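Local atomic coordinates of endoribonuclease ToxN (Bacillus thuringiensis, PDB entry 4ATO), a protein that cleaves RNA within AAAAA sequences as the toxin of a type III toxin-antitoxin system and is inhibited by its ToxI RNA pseudoknot. Residues K26-K31 with R37-V42; S57-N62 with I79-V84; S65-K70 with K153-D158. All coordinates share one frame; numbering follows the deposited sequence. Where two conformers were deposited one is given.

How the contacts relate
All three contacts are buried, and all reach the same antiparallel sheet. Contact 1 lies deepest, about 5 Å from the chain centre to its own centre. Contacts 2 and 3 lie about 11 and 10 Å out. Contact 1 is polar, with an arginine holding a loop. Contact 2 rests on one weak bond from a strand backbone N to an asparagine side chain. Contact 3 is apolar and small. Contacts 2 and 3 use neighbouring strands, joined where Leu82 N lies 2.7 Å from Val69 O, probably a hydrogen bond. Contact 1 reaches contact 3 through Lys26 NZ, 2.9 Å from Cys156 O. RNA borders all three contacts.

Contact 1: residues K26-K31 with R37-V42; sequences KVPFNK and RPYVGV. With nucleotides of chain B.
Arg37 reaches back from beside strand 38-41, in the antiparallel sheet, to hold the loop 26-31 that binds RNA. Its CB lies 3.7 Å from Asn30 O, which also accepts a hydrogen bond from Arg37 N. CD passes Pro28 CB. The chain bends about CG-CD (chi3 -55°), which brings NE round to Phe29 O. Pro28 CB covers one face of the guanidinium. NE and NH2 both bond side-on to Phe29 O, in the guanidinium plane and each at 2.9 Å. This double grip fixes the group's rotation. NH1 goes to Leu55 O and a modified side chain of another protein chain. Val27 O accepts from N6 of A1 of chain B, and Lys26 O from N6 of A2 of chain B. C5 of A1 stands 3.5 Å above the Phe29 ring centre. Tyr39 OH donates to a water that donates to Pro28 O and Asn30 OD1, while Asn30 ND2 bonds Ile12 O. Arg37 NH2 also donates to O5' of A1 at 3.0 Å.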
loop_
_atom_site.group_PDB
_atom_site.type_symbol
_atom_site.label_atom_id
_atom_site.label_comp_id
_atom_site.label_asym_id
_atom_site.label_seq_id
_atom_site.Cartn_x
_atom_site.Cartn_y
_atom_site.Cartn_z
ATOM N N LYS A 26 18.683 -24.487 28.739
ATOM C CA LYS A 26 18.182 -24.129 27.408
ATOM C C LYS A 26 18.947 -22.979 26.754
ATOM O O LYS A 26 18.679 -22.635 25.598
ATOM C CB LYS A 26 16.684 -23.800 27.434
ATOM C CG LYS A 26 15.773 -24.962 27.793
ATOM C CD LYS A 26 14.383 -24.438 28.089
ATOM C CE LYS A 26 13.633 -25.332 29.030
ATOM N NZ LYS A 26 12.693 -24.537 29.860
ATOM N N VAL A 27 19.887 -22.383 27.480
ATOM C CA VAL A 27 20.736 -21.346 26.894
ATOM C C VAL A 27 21.513 -21.958 25.725
ATOM O O VAL A 27 22.008 -23.078 25.833
ATOM C CB VAL A 27 21.714 -20.750 27.937
ATOM C CG1 VAL A 27 22.652 -19.743 27.285
ATOM C CG2 VAL A 27 20.946 -20.092 29.073
ATOM N N PRO A 28 21.592 -21.243 24.591
ATOM C CA PRO A 28 22.225 -21.842 23.407
ATOM C C PRO A 28 23.740 -22.011 23.531
ATOM O O PRO A 28 24.418 -21.099 24.022
ATOM C CB PRO A 28 21.919 -20.828 22.296
ATOM C CG PRO A 28 20.745 -20.028 22.808
ATOM C CD PRO A 28 20.964 -19.946 24.280
ATOM N N PHE A 29 24.248 -23.163 23.083
ATOM C CA PHE A 29 25.687 -23.386 22.965
ATOM C C PHE A 29 26.249 -22.260 22.093
ATOM O O PHE A 29 25.658 -21.909 21.071
ATOM C CB PHE A 29 25.982 -24.723 22.273
ATOM C CG PHE A 29 25.567 -25.944 23.051
ATOM C CD1 PHE A 29 25.211 -25.863 24.383
ATOM C CD2 PHE A 29 25.567 -27.192 22.438
ATOM C CE1 PHE A 29 24.844 -27.002 25.088
ATOM C CE2 PHE A 29 25.203 -28.335 23.135
ATOM C CZ PHE A 29 24.840 -28.239 24.457
ATOM N N ASN A 30 27.376 -21.696 22.466
ATOM C CA ASN A 30 27.921 -20.585 21.727
ATOM C C ASN A 30 28.684 -20.979 20.475
ATOM O O ASN A 30 28.840 -20.192 19.574
ATOM C CB ASN A 30 28.809 -19.760 22.644
ATOM C CG ASN A 30 28.479 -18.293 22.605
ATOM O OD1 ASN A 30 27.378 -17.908 22.286
ATOM N ND2 ASN A 30 29.444 -17.474 22.928
ATOM N N LYS A 31 29.163 -22.208 20.437
ATOM C CA LYS A 31 30.022 -22.693 19.370
ATOM C C LYS A 31 30.955 -21.656 18.807
ATOM O O LYS A 31 30.873 -21.335 17.643
ATOM C CB LYS A 31 29.200 -23.270 18.239
ATOM C CG LYS A 31 28.403 -24.487 18.627
ATOM C CD LYS A 31 27.430 -24.849 17.538
ATOM C CE LYS A 31 26.449 -25.878 18.032
ATOM N NZ LYS A 31 26.567 -27.106 17.214
ATOM N N ARG A 37 28.086 -17.544 18.019
ATOM C CA ARG A 37 26.673 -17.376 17.679
ATOM C C ARG A 37 26.201 -15.937 17.827
ATOM O O ARG A 37 26.262 -15.368 18.912
ATOM C CB ARG A 37 25.794 -18.303 18.520
ATOM C CG ARG A 37 24.317 -18.231 18.173
ATOM C CD ARG A 37 23.479 -18.965 19.208
ATOM N NE ARG A 37 23.916 -20.348 19.369
ATOM C CZ ARG A 37 23.480 -21.364 18.626
ATOM N NH1 ARG A 37 22.592 -21.160 17.656
ATOM N NH2 ARG A 37 23.941 -22.587 18.848
ATOM N N PRO A 38 25.729 -15.342 16.723
ATOM C CA PRO A 38 25.289 -13.952 16.801
ATOM C C PRO A 38 23.893 -13.857 17.397
ATOM O O PRO A 38 23.071 -14.761 17.232
ATOM C CB PRO A 38 25.303 -13.492 15.339
ATOM C CG PRO A 38 25.120 -14.740 14.540
ATOM C CD PRO A 38 25.644 -15.890 15.358
ATOM N N TYR A 39 23.664 -12.765 18.113
ATOM C CA TYR A 39 22.406 -12.468 18.763
ATOM C C TYR A 39 21.964 -11.097 18.282
ATOM O O TYR A 39 22.797 -10.236 18.003
ATOM C CB TYR A 39 22.610 -12.366 20.275
ATOM C CG TYR A 39 22.755 -13.678 21.016
ATOM C CD1 TYR A 39 23.873 -14.481 20.840
ATOM C CD2 TYR A 39 21.774 -14.099 21.918
ATOM C CE1 TYR A 39 24.013 -15.684 21.535
ATOM C CE2 TYR A 39 21.901 -15.298 22.605
ATOM C CZ TYR A 39 23.024 -16.086 22.408
ATOM O OH TYR A 39 23.156 -17.275 23.085
ATOM N N VAL A 40 20.659 -10.877 18.217
ATOM C CA VAL A 40 20.127 -9.564 17.889
ATOM C C VAL A 40 19.669 -8.867 19.163
ATOM O O VAL A 40 19.060 -9.483 20.036
ATOM C CB VAL A 40 18.954 -9.670 16.895
ATOM C CG1 VAL A 40 18.320 -8.323 16.667
ATOM C CG2 VAL A 40 19.442 -10.245 15.592
ATOM N N GLY A 41 19.984 -7.586 19.284
ATOM C CA GLY A 41 19.594 -6.843 20.467
ATOM C C GLY A 41 18.133 -6.430 20.426
ATOM O O GLY A 41 17.679 -5.811 19.464
ATOM N N VAL A 42 17.394 -6.788 21.467
ATOM C CA VAL A 42 16.031 -6.306 21.650
ATOM C C VAL A 42 16.104 -4.794 21.792
ATOM O O VAL A 42 16.959 -4.283 22.525
ATOM C CB VAL A 42 15.389 -6.927 22.902
ATOM C CG1 VAL A 42 14.100 -6.201 23.263
ATOM C CG2 VAL A 42 15.120 -8.421 22.665
ATOM O "O5'" A B 1 22.340 -24.816 17.738
ATOM C "C5'" A B 1 22.951 -25.811 16.929
ATOM C "C4'" A B 1 22.942 -27.156 17.604
ATOM O "O4'" A B 1 23.613 -27.059 18.883
ATOM C "C3'" A B 1 21.574 -27.720 17.941
ATOM O "O3'" A B 1 20.974 -28.377 16.836
ATOM C "C2'" A B 1 21.871 -28.653 19.110
ATOM O "O2'" A B 1 22.372 -29.888 18.636
ATOM C "C1'" A B 1 23.006 -27.923 19.814
ATOM N N9 A B 1 22.559 -27.125 20.976
ATOM C C8 A B 1 22.682 -25.762 21.104
ATOM N N7 A B 1 22.259 -25.298 22.257
ATOM C C5 A B 1 21.844 -26.430 22.949
ATOM C C6 A B 1 21.300 -26.602 24.240
ATOM N N6 A B 1 21.060 -25.600 25.098
ATOM N N1 A B 1 20.998 -27.857 24.627
ATOM C C2 A B 1 21.236 -28.860 23.769
ATOM N N3 A B 1 21.746 -28.823 22.536
ATOM C C4 A B 1 22.032 -27.565 22.175
ATOM P P A B 2 19.375 -28.484 16.714
ATOM O OP1 A B 2 19.092 -29.255 15.484
ATOM O OP2 A B 2 18.832 -27.104 16.841
ATOM O "O5'" A B 2 18.966 -29.329 17.992
ATOM C "C5'" A B 2 19.149 -30.732 18.047
ATOM C "C4'" A B 2 18.679 -31.264 19.369
ATOM O "O4'" A B 2 19.380 -30.574 20.432
ATOM C "C3'" A B 2 17.204 -31.042 19.665
ATOM O "O3'" A B 2 16.400 -32.087 19.164
ATOM C "C2'" A B 2 17.151 -30.910 21.184
ATOM O "O2'" A B 2 17.097 -32.192 21.797
ATOM C "C1'" A B 2 18.507 -30.293 21.499
ATOM N N9 A B 2 18.466 -28.826 21.692
ATOM C C8 A B 2 18.854 -27.877 20.777
ATOM N N7 A B 2 18.799 -26.646 21.223
ATOM C C5 A B 2 18.388 -26.792 22.538
ATOM C C6 A B 2 18.143 -25.856 23.556
ATOM N N6 A B 2 18.307 -24.554 23.385
ATOM N N1 A B 2 17.737 -26.305 24.765
ATOM C C2 A B 2 17.587 -27.628 24.916
ATOM N N3 A B 2 17.785 -28.606 24.036
ATOM C C4 A B 2 18.190 -28.124 22.848
HETATM O O HOH W 1 25.121 -19.028 22.416
HETATM O O HOH W 2 28.219 -15.503 20.730
#

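Contact 2: residues S57-N62 with I79-V84; sequences SRNDKN and IGVLLV. With nucleotides of chain C; nucleotides of chain B.
Gly80 offers its backbone N to a side chain, Asn59 OD1, from a conformation that calls for glycine (phi 113°). The bond is weak, 2.9 Å long from Gly80 N to Asn59 OD1 but bent to 125° at the hydrogen. It is the one hydrogen bond between the two segments. Asn59 sits in the type I beta turn from Arg58 to Lys61. Its CG stands beside the backbone N, anti to the carbonyl carbon (chi1 -65°), and this swings the amide over to the strand. OD1 also touches Val81 CG2 at 3.7 Å. The other amide branch faces the RNA: ND2 lies 3.4 Å from N1 of A33 of chain C. The same N1 comes within 3.3 Å of Gly80 N, so this base edge meets both partners of the contact. Ser57 OG shares a hydrogen bond with O2' of A33, and it accepts another from Arg58 NH2, in the guanidinium plane. Farther along the loop, Lys61 bends so that NZ bonds OP2 of A2 of chain B at 2.9 Å. Asn62 O accepts from O2' of U4 of chain B. The strand 78-89 runs between strands 51-56 and 68-72. Val81 packs on Thr56 and Ser68, whereas Ile79 and Leu82 pack against helix 108-139.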
loop_
_atom_site.group_PDB
_atom_site.type_symbol
_atom_site.label_atom_id
_atom_site.label_comp_id
_atom_site.label_asym_id
_atom_site.label_seq_id
_atom_site.Cartn_x
_atom_site.Cartn_y
_atom_site.Cartn_z
ATOM N N SER A 57 21.140 -21.406 12.437
ATOM C CA SER A 57 21.087 -21.769 11.020
ATOM C C SER A 57 20.283 -23.047 10.771
ATOM O O SER A 57 20.189 -23.508 9.631
ATOM C CB SER A 57 22.498 -21.960 10.454
ATOM O OG SER A 57 23.077 -23.144 10.974
ATOM N N ARG A 58 19.711 -23.633 11.821
ATOM C CA ARG A 58 18.880 -24.828 11.638
ATOM C C ARG A 58 17.521 -24.444 11.038
ATOM O O ARG A 58 16.481 -24.562 11.684
ATOM C CB ARG A 58 18.707 -25.598 12.958
ATOM C CG ARG A 58 20.018 -26.031 13.661
ATOM C CD ARG A 58 20.845 -27.034 12.834
ATOM N NE ARG A 58 21.647 -26.359 11.818
ATOM C CZ ARG A 58 22.021 -26.903 10.660
ATOM N NH1 ARG A 58 21.675 -28.153 10.367
ATOM N NH2 ARG A 58 22.739 -26.191 9.791
ATOM N N ASN A 59 17.549 -23.995 9.791
ATOM C CA ASN A 59 16.402 -23.382 9.128
ATOM C C ASN A 59 15.191 -24.278 8.857
ATOM O O ASN A 59 14.097 -23.770 8.602
ATOM C CB ASN A 59 16.850 -22.744 7.811
ATOM C CG ASN A 59 17.812 -21.592 8.023
ATOM O OD1 ASN A 59 17.677 -20.828 8.974
ATOM N ND2 ASN A 59 18.786 -21.459 7.129
ATOM N N ASP A 60 15.380 -25.594 8.898
ATOM C CA ASP A 60 14.316 -26.539 8.539
ATOM C C ASP A 60 13.640 -27.230 9.722
ATOM O O ASP A 60 12.797 -28.105 9.532
ATOM C CB ASP A 60 14.853 -27.612 7.587
ATOM C CG ASP A 60 15.469 -27.024 6.341
ATOM O OD1 ASP A 60 14.854 -26.117 5.742
ATOM O OD2 ASP A 60 16.570 -27.469 5.962
ATOM N N LYS A 61 13.996 -26.858 10.942
ATOM C CA LYS A 61 13.344 -27.468 12.102
ATOM C C LYS A 61 11.868 -27.090 12.167
ATOM O O LYS A 61 11.421 -26.144 11.504
ATOM C CB LYS A 61 14.031 -27.035 13.398
ATOM C CG LYS A 61 15.508 -27.356 13.438
ATOM C CD LYS A 61 15.960 -27.690 14.862
ATOM C CE LYS A 61 15.681 -26.550 15.840
ATOM N NZ LYS A 61 15.961 -26.944 17.273
ATOM N N ASN A 62 11.114 -27.828 12.974
ATOM C CA ASN A 62 9.743 -27.450 13.292
ATOM C C ASN A 62 9.732 -26.311 14.310
ATOM O O ASN A 62 9.887 -26.550 15.509
ATOM C CB ASN A 62 8.992 -28.654 13.862
ATOM C CG ASN A 62 7.648 -28.275 14.476
ATOM O OD1 ASN A 62 7.029 -27.263 14.110
ATOM N ND2 ASN A 62 7.191 -29.086 15.421
ATOM N N ILE A 79 17.666 -17.837 5.650
ATOM C CA ILE A 79 18.943 -17.344 6.135
ATOM C C ILE A 79 18.908 -17.119 7.643
ATOM O O ILE A 79 19.300 -16.062 8.124
ATOM C CB ILE A 79 19.368 -16.034 5.422
ATOM C CG1 ILE A 79 18.222 -15.017 5.419
ATOM C CG2 ILE A 79 19.805 -16.297 3.993
ATOM C CD1 ILE A 79 18.661 -13.619 5.005
ATOM N N GLY A 80 18.447 -18.113 8.392
ATOM C CA GLY A 80 18.478 -18.014 9.843
ATOM C C GLY A 80 17.102 -17.946 10.476
ATOM O O GLY A 80 16.097 -17.630 9.822
ATOM N N VAL A 81 17.047 -18.268 11.759
ATOM C CA VAL A 81 15.808 -18.184 12.518
ATOM C C VAL A 81 16.164 -17.566 13.857
ATOM O O VAL A 81 17.120 -18.004 14.512
ATOM C CB VAL A 81 15.181 -19.595 12.744
ATOM C CG1 VAL A 81 13.883 -19.485 13.523
ATOM C CG2 VAL A 81 14.924 -20.295 11.415
ATOM N N LEU A 82 15.437 -16.533 14.262
ATOM C CA LEU A 82 15.681 -15.962 15.583
ATOM C C LEU A 82 14.883 -16.769 16.577
ATOM O O LEU A 82 13.670 -16.924 16.407
ATOM C CB LEU A 82 15.231 -14.513 15.667
ATOM C CG LEU A 82 16.173 -13.427 15.156
ATOM C CD1 LEU A 82 15.396 -12.119 15.021
ATOM C CD2 LEU A 82 17.335 -13.269 16.116
ATOM N N LEU A 83 15.557 -17.268 17.613
ATOM C CA LEU A 83 14.900 -18.051 18.660
ATOM C C LEU A 83 14.452 -17.176 19.837
ATOM O O LEU A 83 15.187 -17.015 20.824
ATOM C CB LEU A 83 15.849 -19.134 19.168
ATOM C CG LEU A 83 16.448 -20.002 18.059
ATOM C CD1 LEU A 83 17.454 -21.026 18.640
ATOM C CD2 LEU A 83 15.349 -20.702 17.263
ATOM N N VAL A 84 13.257 -16.605 19.759
ATOM C CA VAL A 84 12.843 -15.749 20.867
ATOM C C VAL A 84 12.664 -16.554 22.158
ATOM O O VAL A 84 12.865 -16.013 23.248
ATOM C CB VAL A 84 11.659 -14.787 20.527
ATOM C CG1 VAL A 84 11.123 -15.042 19.133
ATOM C CG2 VAL A 84 10.559 -14.837 21.581
ATOM P P A C 33 29.112 -21.851 5.747
ATOM O OP1 A C 33 30.454 -22.458 5.923
ATOM O OP2 A C 33 28.061 -22.623 5.034
ATOM O "O5'" A C 33 28.558 -21.363 7.141
ATOM C "C5'" A C 33 29.059 -20.191 7.763
ATOM C "C4'" A C 33 28.324 -19.921 9.044
ATOM O "O4'" A C 33 27.005 -19.384 8.726
ATOM C "C3'" A C 33 28.087 -21.151 9.896
ATOM O "O3'" A C 33 28.046 -20.767 11.254
ATOM C "C2'" A C 33 26.695 -21.613 9.457
ATOM O "O2'" A C 33 25.982 -22.346 10.432
ATOM C "C1'" A C 33 25.995 -20.297 9.128
ATOM N N9 A C 33 25.042 -20.425 8.029
ATOM C C8 A C 33 25.262 -21.121 6.860
ATOM N N7 A C 33 24.247 -21.096 6.035
ATOM C C5 A C 33 23.298 -20.338 6.708
ATOM C C6 A C 33 21.993 -19.947 6.368
ATOM N N6 A C 33 21.401 -20.265 5.218
ATOM N N1 A C 33 21.314 -19.199 7.267
ATOM C C2 A C 33 21.909 -18.872 8.418
ATOM N N3 A C 33 23.126 -19.180 8.854
ATOM C C4 A C 33 23.770 -19.931 7.947
ATOM P P A B 2 19.375 -28.484 16.714
ATOM O OP1 A B 2 19.092 -29.255 15.484
ATOM O OP2 A B 2 18.832 -27.104 16.841
ATOM O "O5'" A B 2 18.966 -29.329 17.992
ATOM C "C5'" A B 2 19.149 -30.732 18.047
ATOM C "C4'" A B 2 18.679 -31.264 19.369
ATOM O "O4'" A B 2 19.380 -30.574 20.432
ATOM C "C3'" A B 2 17.204 -31.042 19.665
ATOM O "O3'" A B 2 16.400 -32.087 19.164
ATOM C "C2'" A B 2 17.151 -30.910 21.184
ATOM O "O2'" A B 2 17.097 -32.192 21.797
ATOM C "C1'" A B 2 18.507 -30.293 21.499
ATOM N N9 A B 2 18.466 -28.826 21.692
ATOM C C8 A B 2 18.854 -27.877 20.777
ATOM N N7 A B 2 18.799 -26.646 21.223
ATOM C C5 A B 2 18.388 -26.792 22.538
ATOM C C6 A B 2 18.143 -25.856 23.556
ATOM N N6 A B 2 18.307 -24.554 23.385
ATOM N N1 A B 2 17.737 -26.305 24.765
ATOM C C2 A B 2 17.587 -27.628 24.916
ATOM N N3 A B 2 17.785 -28.606 24.036
ATOM C C4 A B 2 18.190 -28.124 22.848
ATOM P P U B 4 9.827 -30.875 19.554
ATOM O OP1 U B 4 8.728 -31.866 19.512
ATOM O OP2 U B 4 10.819 -30.862 18.448
ATOM O "O5'" U B 4 9.223 -29.418 19.760
ATOM C "C5'" U B 4 8.128 -29.205 20.634
ATOM C "C4'" U B 4 7.407 -27.924 20.314
ATOM O "O4'" U B 4 8.314 -26.807 20.500
ATOM C "C3'" U B 4 6.878 -27.806 18.884
ATOM O "O3'" U B 4 5.668 -27.046 18.909
ATOM C "C2'" U B 4 7.981 -26.995 18.189
ATOM O "O2'" U B 4 7.561 -26.288 17.039
ATOM C "C1'" U B 4 8.397 -26.052 19.304
ATOM N N1 U B 4 9.770 -25.524 19.190
ATOM C C2 U B 4 9.885 -24.183 18.903
ATOM O O2 U B 4 8.914 -23.486 18.690
ATOM N N3 U B 4 11.170 -23.701 18.843
ATOM C C4 U B 4 12.329 -24.417 19.061
ATOM O O4 U B 4 13.414 -23.839 18.978
ATOM C C5 U B 4 12.130 -25.802 19.374
ATOM C C6 U B 4 10.883 -26.293 19.437
#

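Contact 3: residues S65-K70 with K153-D158; sequences SQVSVK and KGVCCD. With nucleotides of chain B.
Val67 and Cys156 bring their CA atoms to 8.4 Å, where the chain passes from the 3-10 turn 65-66 into strand 68-70 and Cys156 leaves helix 147-155. No hydrogen bond joins the two segments. The meeting is made by one methyl of Val67. CG1 stands beside the backbone N (chi1 -74°) and touches Cys156 SG at 4.1 Å. The same CG1 reaches Val155 CG1 at 4.5 Å. In the fold, this small apolar patch links the outermost strand 68-72 of the sheet to the C-terminal end of a helix. Val67 also packs on Val135 and Cys156 on Val139, both of helix 108-139. Val67 and Cys156 also touch Asn85. The remaining methyls turn to the RNA. Val67 CG2 comes 3.2 Å from O2 of U4 of chain B, and Val155 CG2 lies 3.7 Å from O4' of the same nucleotide. U4 thus touches both segments. At the turn, Ser65 OG accepts from N4 of C19 of chain B at 2.9 Å, while Gln66 CG lies against that base, 3.3 Å from its C4. Lys70 runs out extended, and its NZ bonds OP1 of U16 of chain B at 2.7 Å.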
loop_
_atom_site.group_PDB
_atom_site.type_symbol
_atom_site.label_atom_id
_atom_site.label_comp_id
_atom_site.label_asym_id
_atom_site.label_seq_id
_atom_site.Cartn_x
_atom_site.Cartn_y
_atom_site.Cartn_z
ATOM N N SER A 65 5.546 -20.453 15.438
ATOM C CA SER A 65 5.711 -19.067 15.004
ATOM C C SER A 65 5.704 -18.097 16.185
ATOM O O SER A 65 6.293 -17.030 16.118
ATOM C CB SER A 65 4.623 -18.687 14.004
ATOM O OG SER A 65 3.381 -18.557 14.665
ATOM N N GLN A 66 5.067 -18.489 17.281
ATOM C CA GLN A 66 4.974 -17.619 18.445
ATOM C C GLN A 66 6.325 -17.315 19.086
ATOM O O GLN A 66 6.465 -16.294 19.744
ATOM C CB GLN A 66 4.039 -18.212 19.498
ATOM C CG GLN A 66 2.618 -18.351 19.037
ATOM C CD GLN A 66 1.796 -19.128 20.025
ATOM O OE1 GLN A 66 1.148 -18.544 20.902
ATOM N NE2 GLN A 66 1.829 -20.455 19.912
ATOM N N VAL A 67 7.309 -18.193 18.897
ATOM C CA VAL A 67 8.619 -18.011 19.530
ATOM C C VAL A 67 9.771 -17.984 18.533
ATOM O O VAL A 67 10.916 -18.251 18.886
ATOM C CB VAL A 67 8.936 -19.121 20.573
ATOM C CG1 VAL A 67 8.117 -18.925 21.849
ATOM C CG2 VAL A 67 8.731 -20.515 19.970
ATOM N N SER A 68 9.482 -17.653 17.288
ATOM C CA SER A 68 10.550 -17.574 16.308
ATOM C C SER A 68 10.263 -16.568 15.211
ATOM O O SER A 68 9.116 -16.213 14.942
ATOM C CB SER A 68 10.803 -18.944 15.690
ATOM O OG SER A 68 9.594 -19.520 15.291
ATOM N N VAL A 69 11.331 -16.107 14.585
ATOM C CA VAL A 69 11.221 -15.264 13.412
ATOM C C VAL A 69 12.159 -15.850 12.369
ATOM O O VAL A 69 13.373 -15.918 12.575
ATOM C CB VAL A 69 11.612 -13.806 13.733
ATOM C CG1 VAL A 69 11.597 -12.953 12.457
ATOM C CG2 VAL A 69 10.674 -13.226 14.809
ATOM N N LYS A 70 11.586 -16.305 11.266
ATOM C CA LYS A 70 12.367 -16.833 10.171
ATOM C C LYS A 70 12.849 -15.694 9.274
ATOM O O LYS A 70 12.072 -14.822 8.883
ATOM C CB LYS A 70 11.539 -17.844 9.387
ATOM C CG LYS A 70 11.184 -19.065 10.211
ATOM C CD LYS A 70 10.180 -19.984 9.525
ATOM C CE LYS A 70 10.094 -21.320 10.281
ATOM N NZ LYS A 70 9.150 -22.314 9.677
ATOM N N LYS A 153 6.462 -21.998 28.771
ATOM C CA LYS A 153 7.401 -22.241 29.869
ATOM C C LYS A 153 8.326 -23.405 29.575
ATOM O O LYS A 153 9.510 -23.360 29.914
ATOM C CB LYS A 153 6.671 -22.474 31.199
ATOM C CG LYS A 153 6.166 -21.194 31.839
ATOM C CD LYS A 153 5.406 -21.474 33.131
ATOM C CE LYS A 153 4.866 -20.192 33.760
ATOM N NZ LYS A 153 3.690 -19.659 33.025
ATOM N N GLY A 154 7.783 -24.441 28.940
ATOM C CA GLY A 154 8.561 -25.623 28.615
ATOM C C GLY A 154 9.614 -25.353 27.551
ATOM O O GLY A 154 10.737 -25.839 27.641
ATOM N N VAL A 155 9.264 -24.557 26.545
ATOM C CA VAL A 155 10.148 -24.369 25.399
ATOM C C VAL A 155 11.085 -23.162 25.562
ATOM O O VAL A 155 12.035 -23.011 24.793
ATOM C CB VAL A 155 9.340 -24.246 24.078
ATOM C CG1 VAL A 155 8.806 -22.827 23.906
ATOM C CG2 VAL A 155 10.195 -24.634 22.884
ATOM N N CYS A 156 10.823 -22.307 26.555
ATOM C CA CYS A 156 11.610 -21.080 26.736
ATOM C C CYS A 156 12.557 -21.172 27.910
ATOM O O CYS A 156 12.277 -21.859 28.891
ATOM C CB CYS A 156 10.714 -19.866 26.968
ATOM S SG CYS A 156 9.616 -19.464 25.612
ATOM N N CYS A 157 13.674 -20.458 27.812
ATOM C CA CYS A 157 14.515 -20.223 28.979
ATOM C C CYS A 157 13.695 -19.669 30.165
ATOM O O CYS A 157 12.652 -19.014 29.988
ATOM C CB CYS A 157 15.614 -19.221 28.634
ATOM S SG CYS A 157 16.815 -19.790 27.430
ATOM N N ASP A 158 14.182 -19.940 31.370
ATOM C CA ASP A 158 13.616 -19.399 32.595
ATOM C C ASP A 158 14.115 -17.962 32.712
ATOM O O ASP A 158 15.143 -17.703 33.339
ATOM C CB ASP A 158 14.096 -20.237 33.788
ATOM C CG ASP A 158 13.411 -19.865 35.097
ATOM O OD1 ASP A 158 12.834 -18.766 35.190
ATOM O OD2 ASP A 158 13.464 -20.678 36.046
ATOM P P C B 19 0.661 -11.753 16.294
ATOM O OP1 C B 19 0.530 -10.362 16.788
ATOM O OP2 C B 19 2.008 -12.348 16.205
ATOM O "O5'" C B 19 -0.297 -12.719 17.113
ATOM C "C5'" C B 19 -1.709 -12.513 17.135
ATOM C "C4'" C B 19 -2.392 -13.461 18.097
ATOM O "O4'" C B 19 -2.322 -14.820 17.565
ATOM C "C3'" C B 19 -1.775 -13.521 19.491
ATOM O "O3'" C B 19 -2.807 -13.710 20.450
ATOM C "C2'" C B 19 -0.895 -14.772 19.424
ATOM O "O2'" C B 19 -0.629 -15.377 20.670
ATOM C "C1'" C B 19 -1.726 -15.676 18.521
ATOM N N1 C B 19 -0.944 -16.713 17.805
ATOM C C2 C B 19 -1.162 -18.054 18.161
ATOM O O2 C B 19 -1.986 -18.288 19.052
ATOM N N3 C B 19 -0.481 -19.054 17.546
ATOM C C4 C B 19 0.390 -18.754 16.586
ATOM N N4 C B 19 1.041 -19.759 15.992
ATOM C C5 C B 19 0.630 -17.397 16.189
ATOM C C6 C B 19 -0.050 -16.414 16.814
ATOM P P U B 4 9.827 -30.875 19.554
ATOM O OP1 U B 4 8.728 -31.866 19.512
ATOM O OP2 U B 4 10.819 -30.862 18.448
ATOM O "O5'" U B 4 9.223 -29.418 19.760
ATOM C "C5'" U B 4 8.128 -29.205 20.634
ATOM C "C4'" U B 4 7.407 -27.924 20.314
ATOM O "O4'" U B 4 8.314 -26.807 20.500
ATOM C "C3'" U B 4 6.878 -27.806 18.884
ATOM O "O3'" U B 4 5.668 -27.046 18.909
ATOM C "C2'" U B 4 7.981 -26.995 18.189
ATOM O "O2'" U B 4 7.561 -26.288 17.039
ATOM C "C1'" U B 4 8.397 -26.052 19.304
ATOM N N1 U B 4 9.770 -25.524 19.190
ATOM C C2 U B 4 9.885 -24.183 18.903
ATOM O O2 U B 4 8.914 -23.486 18.690
ATOM N N3 U B 4 11.170 -23.701 18.843
ATOM C C4 U B 4 12.329 -24.417 19.061
ATOM O O4 U B 4 13.414 -23.839 18.978
ATOM C C5 U B 4 12.130 -25.802 19.374
ATOM C C6 U B 4 10.883 -26.293 19.437
ATOM P P U B 16 7.316 -22.447 6.393
ATOM O OP1 U B 16 8.678 -22.352 6.976
ATOM O OP2 U B 16 6.279 -23.201 7.130
ATOM O "O5'" U B 16 6.778 -20.994 6.036
ATOM C "C5'" U B 16 7.606 -20.054 5.372
ATOM C "C4'" U B 16 6.863 -18.780 5.062
ATOM O "O4'" U B 16 5.716 -19.063 4.208
ATOM C "C3'" U B 16 6.246 -18.064 6.252
ATOM O "O3'" U B 16 7.186 -17.345 7.033
ATOM C "C2'" U B 16 5.186 -17.196 5.587
ATOM O "O2'" U B 16 5.773 -16.076 4.945
ATOM C "C1'" U B 16 4.663 -18.154 4.512
ATOM N N1 U B 16 3.496 -18.914 5.006
ATOM C C2 U B 16 2.295 -18.227 5.033
ATOM O O2 U B 16 2.177 -17.079 4.631
ATOM N N3 U B 16 1.231 -18.933 5.538
ATOM C C4 U B 16 1.264 -20.223 6.038
ATOM O O4 U B 16 0.228 -20.725 6.473
ATOM C C5 U B 16 2.547 -20.856 6.003
ATOM C C6 U B 16 3.599 -20.195 5.507
#